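Dihydropteroate synthase (Anaplasma phagocytophilum, PDB 6UCZ) probably catalyses the condensation of 6-hydroxymethyl-7,8-dihydropterin diphosphate with p-aminobenzoate to dihydropteroate in folate biosynthesis. Local coordinates at residues Lys228-Arg240 and Ser262-His276. Residues are numbered along the deposited sequence; the frame is centred on the assembly and turned at random.
Sequences KKLGFPVCVGHSR and STFLAQQQVDFLRVH. With PMM (pterin-6-yl-methyl-monophosphate), chain C.
Strand 235-236, helix 255-267 and strand 272-275 form a right-handed beta-alpha-beta unit of the barrel, in which Cys235 and Val236 pair with Phe272 and Leu273. Val236 N donates to Phe272 O at 2.9 Å, and Arg274 N reaches Val236 O almost straight, at 175°. At the start of the strands, Asp271 OD1 takes two donors. Lys228 NZ makes a salt bridge with it at 2.8 Å on the syn side, while Val234 N comes from above the carboxylate plane. The lysine chain bends at chi2 and chi3, which brings NZ also to the carbonyl O of Gln269, which is the C-prime residue of the Schellman motif ending the helix.

Leu265 CD1 of the helix meets Val236 CG1, and Val270 CG1, from the loop after it, meets Val236 CG2. The same Leu265 CD1 sits over the centre of one face of the His238 ring, 3.8 Å from its centroid, a CH-pi contact. At that ring's edge, NE2 shares a hydrogen bond with Ser262 OG at 2.8 Å.

The fold is the TIM barrel of the pterin-binding enzymes, and the C-terminal ends of these strands line the ligand pocket. Arg274 CG lies anti to the backbone N (chi1 -174°). The extended chain carries the guanidinium to the pterin, and the turn at its last torsion sets one face over PMM N8. NH1 donates to phosphate oxygen PMM O3P at 3.3 Å; NH2 adds a weak bond. Asp71 and Asp114 also form salt bridges to this guanidinium, through NE and NH2. His276 ND1 pairs with Ser239 OG at 2.7 Å, and the ring edge faces PMM O1P. The Arg240 guanidinium stacks flat on His276, planes 4° apart, while Arg240 NE forms a salt bridge with Asp255.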
loop_
_atom_site.group_PDB
_atom_site.type_symbol
_atom_site.label_atom_id
_atom_site.label_comp_id
_atom_site.label_asym_id
_atom_site.label_seq_id
_atom_site.Cartn_x
_atom_site.Cartn_y
_atom_site.Cartn_z
ATOM N N LYS A 228 13.870 1.305 -6.595
ATOM C CA LYS A 228 13.567 2.492 -7.387
ATOM C C LYS A 228 14.321 2.496 -8.712
ATOM O O LYS A 228 13.825 3.044 -9.703
ATOM C CB LYS A 228 13.928 3.749 -6.594
ATOM C CG LYS A 228 12.966 4.097 -5.473
ATOM C CD LYS A 228 11.810 4.902 -6.005
ATOM C CE LYS A 228 12.303 6.143 -6.729
ATOM N NZ LYS A 228 11.175 6.811 -7.403
ATOM N N LYS A 229 15.519 1.898 -8.751
ATOM C CA LYS A 229 16.332 1.888 -9.963
ATOM C C LYS A 229 15.684 1.104 -11.092
ATOM O O LYS A 229 16.172 1.161 -12.224
ATOM C CB LYS A 229 17.723 1.317 -9.676
ATOM N N LEU A 230 14.606 0.374 -10.812
ATOM C CA LEU A 230 13.879 -0.323 -11.863
ATOM C C LEU A 230 13.141 0.645 -12.779
ATOM O O LEU A 230 12.764 0.260 -13.893
ATOM C CB LEU A 230 12.901 -1.312 -11.237
ATOM C CG LEU A 230 13.520 -2.587 -10.674
ATOM C CD1 LEU A 230 12.447 -3.478 -10.084
ATOM C CD2 LEU A 230 14.273 -3.318 -11.763
ATOM N N GLY A 231 12.936 1.888 -12.339
ATOM C CA GLY A 231 12.284 2.898 -13.147
ATOM C C GLY A 231 10.798 3.057 -12.918
ATOM O O GLY A 231 10.186 3.926 -13.549
ATOM N N PHE A 232 10.198 2.241 -12.065
ATOM C CA PHE A 232 8.799 2.316 -11.688
ATOM C C PHE A 232 8.632 3.099 -10.393
ATOM O O PHE A 232 9.495 3.044 -9.513
ATOM C CB PHE A 232 8.217 0.911 -11.497
ATOM C CG PHE A 232 8.190 0.099 -12.754
ATOM C CD1 PHE A 232 9.300 -0.624 -13.145
ATOM C CD2 PHE A 232 7.053 0.063 -13.549
ATOM C CE1 PHE A 232 9.279 -1.370 -14.310
ATOM C CE2 PHE A 232 7.026 -0.672 -14.713
ATOM C CZ PHE A 232 8.138 -1.393 -15.095
ATOM N N PRO A 233 7.515 3.808 -10.236
ATOM C CA PRO A 233 7.198 4.389 -8.928
ATOM C C PRO A 233 7.075 3.301 -7.874
ATOM O O PRO A 233 6.670 2.165 -8.158
ATOM C CB PRO A 233 5.860 5.097 -9.158
ATOM C CG PRO A 233 5.749 5.246 -10.657
ATOM C CD PRO A 233 6.468 4.076 -11.237
ATOM N N VAL A 234 7.437 3.664 -6.646
ATOM C CA VAL A 234 7.489 2.742 -5.521
ATOM C C VAL A 234 6.538 3.215 -4.431
ATOM O O VAL A 234 6.436 4.415 -4.158
ATOM C CB VAL A 234 8.934 2.621 -4.993
ATOM C CG1 VAL A 234 8.969 1.918 -3.650
ATOM C CG2 VAL A 234 9.792 1.881 -6.018
ATOM N N CYS A 235 5.826 2.267 -3.830
ATOM C CA CYS A 235 5.023 2.491 -2.639
ATOM C C CYS A 235 5.629 1.715 -1.472
ATOM O O CYS A 235 6.017 0.551 -1.625
ATOM C CB CYS A 235 3.574 2.042 -2.861
ATOM S SG CYS A 235 2.496 2.170 -1.419
ATOM N N VAL A 236 5.703 2.345 -0.301
ATOM C CA VAL A 236 6.191 1.655 0.887
ATOM C C VAL A 236 5.152 1.765 1.996
ATOM O O VAL A 236 4.683 2.867 2.309
ATOM C CB VAL A 236 7.547 2.211 1.359
ATOM C CG1 VAL A 236 7.929 1.599 2.711
ATOM C CG2 VAL A 236 8.605 1.935 0.308
ATOM N N GLY A 237 4.815 0.625 2.605
ATOM C CA GLY A 237 3.899 0.591 3.732
ATOM C C GLY A 237 4.576 0.142 5.012
ATOM O O GLY A 237 4.535 -1.038 5.389
ATOM N N HIS A 238 5.235 1.089 5.681
ATOM C CA HIS A 238 5.983 0.823 6.903
ATOM C C HIS A 238 5.199 1.156 8.163
ATOM O O HIS A 238 5.643 0.804 9.259
ATOM C CB HIS A 238 7.286 1.639 6.898
ATOM C CG HIS A 238 7.062 3.123 6.814
ATOM N ND1 HIS A 238 6.369 3.715 5.776
ATOM C CD2 HIS A 238 7.436 4.132 7.637
ATOM C CE1 HIS A 238 6.320 5.022 5.967
ATOM N NE2 HIS A 238 6.967 5.303 7.087
ATOM N N SER A 239 4.051 1.820 8.025
ATOM C CA SER A 239 3.410 2.492 9.149
ATOM C C SER A 239 2.972 1.515 10.232
ATOM O O SER A 239 2.168 0.621 9.979
ATOM C CB SER A 239 2.221 3.304 8.640
ATOM O OG SER A 239 1.639 4.029 9.695
ATOM N N ARG A 240 3.495 1.703 11.452
ATOM C CA ARG A 240 3.148 0.922 12.634
ATOM C C ARG A 240 3.502 -0.561 12.500
ATOM O O ARG A 240 3.081 -1.362 13.336
ATOM C CB ARG A 240 1.657 1.049 12.988
ATOM C CG ARG A 240 1.152 2.484 13.215
ATOM C CD ARG A 240 -0.324 2.471 13.572
ATOM N NE ARG A 240 -0.825 3.819 13.803
ATOM C CZ ARG A 240 -2.097 4.114 14.031
ATOM N NH1 ARG A 240 -3.011 3.155 14.054
ATOM N NH2 ARG A 240 -2.456 5.372 14.233
ATOM N N SER A 262 9.606 7.729 7.626
ATOM C CA SER A 262 8.968 8.422 6.509
ATOM C C SER A 262 9.876 9.507 5.933
ATOM O O SER A 262 9.967 9.663 4.709
ATOM C CB SER A 262 7.644 9.038 6.957
ATOM O OG SER A 262 6.693 8.040 7.247
ATOM N N THR A 263 10.557 10.266 6.801
ATOM C CA THR A 263 11.463 11.306 6.320
ATOM C C THR A 263 12.555 10.714 5.443
ATOM O O THR A 263 12.837 11.228 4.354
ATOM C CB THR A 263 12.096 12.058 7.493
ATOM O OG1 THR A 263 11.076 12.614 8.327
ATOM C CG2 THR A 263 12.976 13.189 6.967
ATOM N N PHE A 264 13.165 9.613 5.895
ATOM C CA PHE A 264 14.212 8.956 5.115
ATOM C C PHE A 264 13.670 8.461 3.776
ATOM O O PHE A 264 14.297 8.646 2.725
ATOM C CB PHE A 264 14.784 7.780 5.905
ATOM C CG PHE A 264 15.642 6.862 5.083
ATOM C CD1 PHE A 264 17.003 7.128 4.937
ATOM C CD2 PHE A 264 15.106 5.742 4.463
ATOM C CE1 PHE A 264 17.814 6.291 4.177
ATOM C CE2 PHE A 264 15.912 4.894 3.701
ATOM C CZ PHE A 264 17.261 5.171 3.558
ATOM N N LEU A 265 12.524 7.788 3.807
ATOM C CA LEU A 265 11.941 7.263 2.574
ATOM C C LEU A 265 11.608 8.392 1.599
ATOM O O LEU A 265 11.856 8.276 0.394
ATOM C CB LEU A 265 10.692 6.451 2.901
ATOM C CG LEU A 265 10.910 5.175 3.707
ATOM C CD1 LEU A 265 9.554 4.586 4.056
ATOM C CD2 LEU A 265 11.754 4.180 2.917
ATOM N N ALA A 266 11.075 9.504 2.107
ATOM C CA ALA A 266 10.816 10.649 1.233
ATOM C C ALA A 266 12.110 11.171 0.612
ATOM O O ALA A 266 12.140 11.520 -0.575
ATOM C CB ALA A 266 10.097 11.757 2.013
ATOM N N GLN A 267 13.206 11.186 1.385
ATOM C CA GLN A 267 14.488 11.618 0.839
ATOM C C GLN A 267 14.988 10.705 -0.277
ATOM O O GLN A 267 15.706 11.167 -1.172
ATOM C CB GLN A 267 15.526 11.703 1.957
ATOM C CG GLN A 267 15.246 12.815 2.925
ATOM C CD GLN A 267 16.313 12.935 3.982
ATOM O OE1 GLN A 267 16.274 12.264 5.016
ATOM N NE2 GLN A 267 17.285 13.791 3.723
ATOM N N GLN A 268 14.646 9.412 -0.234
ATOM C CA GLN A 268 14.963 8.456 -1.288
ATOM C C GLN A 268 14.010 8.548 -2.484
ATOM O O GLN A 268 14.054 7.671 -3.358
ATOM C CB GLN A 268 14.933 7.032 -0.727
ATOM C CG GLN A 268 15.748 6.835 0.542
ATOM C CD GLN A 268 17.204 7.186 0.376
ATOM O OE1 GLN A 268 17.854 6.764 -0.582
ATOM N NE2 GLN A 268 17.730 7.963 1.313
ATOM N N GLN A 269 13.123 9.547 -2.506
ATOM C CA GLN A 269 12.155 9.765 -3.589
ATOM C C GLN A 269 11.165 8.615 -3.736
ATOM O O GLN A 269 10.690 8.343 -4.843
ATOM C CB GLN A 269 12.845 10.034 -4.935
ATOM C CG GLN A 269 13.785 11.232 -4.921
ATOM C CD GLN A 269 13.109 12.487 -4.395
ATOM O OE1 GLN A 269 13.548 13.073 -3.404
ATOM N NE2 GLN A 269 12.028 12.901 -5.052
ATOM N N VAL A 270 10.822 7.956 -2.626
ATOM C CA VAL A 270 9.752 6.967 -2.660
ATOM C C VAL A 270 8.459 7.673 -3.038
ATOM O O VAL A 270 8.140 8.742 -2.507
ATOM C CB VAL A 270 9.639 6.236 -1.313
ATOM C CG1 VAL A 270 8.377 5.361 -1.301
ATOM C CG2 VAL A 270 10.896 5.392 -1.073
ATOM N N ASP A 271 7.717 7.090 -3.984
ATOM C CA ASP A 271 6.636 7.847 -4.610
ATOM C C ASP A 271 5.366 7.850 -3.773
ATOM O O ASP A 271 4.601 8.821 -3.825
ATOM C CB ASP A 271 6.365 7.297 -6.008
ATOM C CG ASP A 271 7.626 7.230 -6.856
ATOM O OD1 ASP A 271 8.493 6.378 -6.555
ATOM O OD2 ASP A 271 7.751 8.019 -7.820
ATOM N N PHE A 272 5.134 6.803 -2.985
ATOM C CA PHE A 272 3.932 6.709 -2.166
ATOM C C PHE A 272 4.302 6.169 -0.797
ATOM O O PHE A 272 5.012 5.162 -0.704
ATOM C CB PHE A 272 2.882 5.782 -2.808
ATOM C CG PHE A 272 2.399 6.236 -4.161
ATOM C CD1 PHE A 272 3.063 5.862 -5.317
ATOM C CD2 PHE A 272 1.275 7.026 -4.272
ATOM C CE1 PHE A 272 2.610 6.277 -6.557
ATOM C CE2 PHE A 272 0.817 7.447 -5.505
ATOM C CZ PHE A 272 1.487 7.076 -6.650
ATOM N N LEU A 273 3.766 6.784 0.258
ATOM C CA LEU A 273 3.899 6.263 1.617
ATOM C C LEU A 273 2.511 5.939 2.148
ATOM O O LEU A 273 1.648 6.817 2.198
ATOM C CB LEU A 273 4.594 7.266 2.541
ATOM C CG LEU A 273 6.029 7.634 2.197
ATOM C CD1 LEU A 273 6.576 8.628 3.228
ATOM C CD2 LEU A 273 6.882 6.353 2.159
ATOM N N ARG A 274 2.299 4.683 2.541
ATOM C CA ARG A 274 1.012 4.216 3.041
ATOM C C ARG A 274 1.063 4.255 4.563
ATOM O O ARG A 274 1.801 3.475 5.186
ATOM C CB ARG A 274 0.731 2.810 2.499
ATOM C CG ARG A 274 -0.636 2.260 2.821
ATOM C CD ARG A 274 -0.825 0.813 2.270
ATOM N NE ARG A 274 -2.143 0.317 2.653
ATOM C CZ ARG A 274 -2.419 -0.260 3.822
ATOM N NH1 ARG A 274 -1.457 -0.445 4.722
ATOM N NH2 ARG A 274 -3.655 -0.653 4.091
ATOM N N VAL A 275 0.312 5.180 5.164
ATOM C CA VAL A 275 0.532 5.566 6.552
ATOM C C VAL A 275 -0.798 5.724 7.268
ATOM O O VAL A 275 -1.833 6.011 6.654
ATOM C CB VAL A 275 1.341 6.887 6.657
ATOM C CG1 VAL A 275 2.744 6.694 6.114
ATOM C CG2 VAL A 275 0.594 8.035 5.926
ATOM N N HIS A 276 -0.756 5.551 8.593
ATOM C CA HIS A 276 -1.922 5.832 9.428
ATOM C C HIS A 276 -2.017 7.318 9.773
ATOM O O HIS A 276 -3.092 7.919 9.668
ATOM C CB HIS A 276 -1.872 4.985 10.704
ATOM C CG HIS A 276 -1.863 3.505 10.443
ATOM N ND1 HIS A 276 -0.708 2.799 10.178
ATOM C CD2 HIS A 276 -2.874 2.606 10.382
ATOM C CE1 HIS A 276 -1.004 1.527 9.982
ATOM N NE2 HIS A 276 -2.315 1.384 10.092
HETATM N N5 PMM C . 0.232 -3.352 4.297
HETATM C C6 PMM C . -0.977 -3.730 4.724
HETATM C C7 PMM C . -2.076 -3.683 3.885
HETATM N N8 PMM C . -2.031 -3.283 2.609
HETATM N N1 PMM C . -0.779 -2.475 0.883
HETATM C C2 PMM C . 0.396 -2.096 0.394
HETATM N N2 PMM C . 0.490 -1.701 -0.881
HETATM N N3 PMM C . 1.550 -2.102 1.131
HETATM C C4 PMM C . 1.647 -2.504 2.444
HETATM O O4 PMM C . 2.727 -2.506 3.032
HETATM C C4A PMM C . 0.359 -2.936 3.028
HETATM C C8A PMM C . -0.817 -2.906 2.193
HETATM C C9 PMM C . -1.044 -4.257 6.135
HETATM O O10 PMM C . -0.861 -3.164 7.059
HETATM P PA PMM C . -2.069 -2.582 7.964
HETATM O O1P PMM C . -1.378 -1.608 8.934
HETATM O O2P PMM C . -2.611 -3.733 8.801
HETATM O O3P PMM C . -3.099 -1.937 7.097
HETATM O O HOH W 1 9.413 7.303 -10.197
#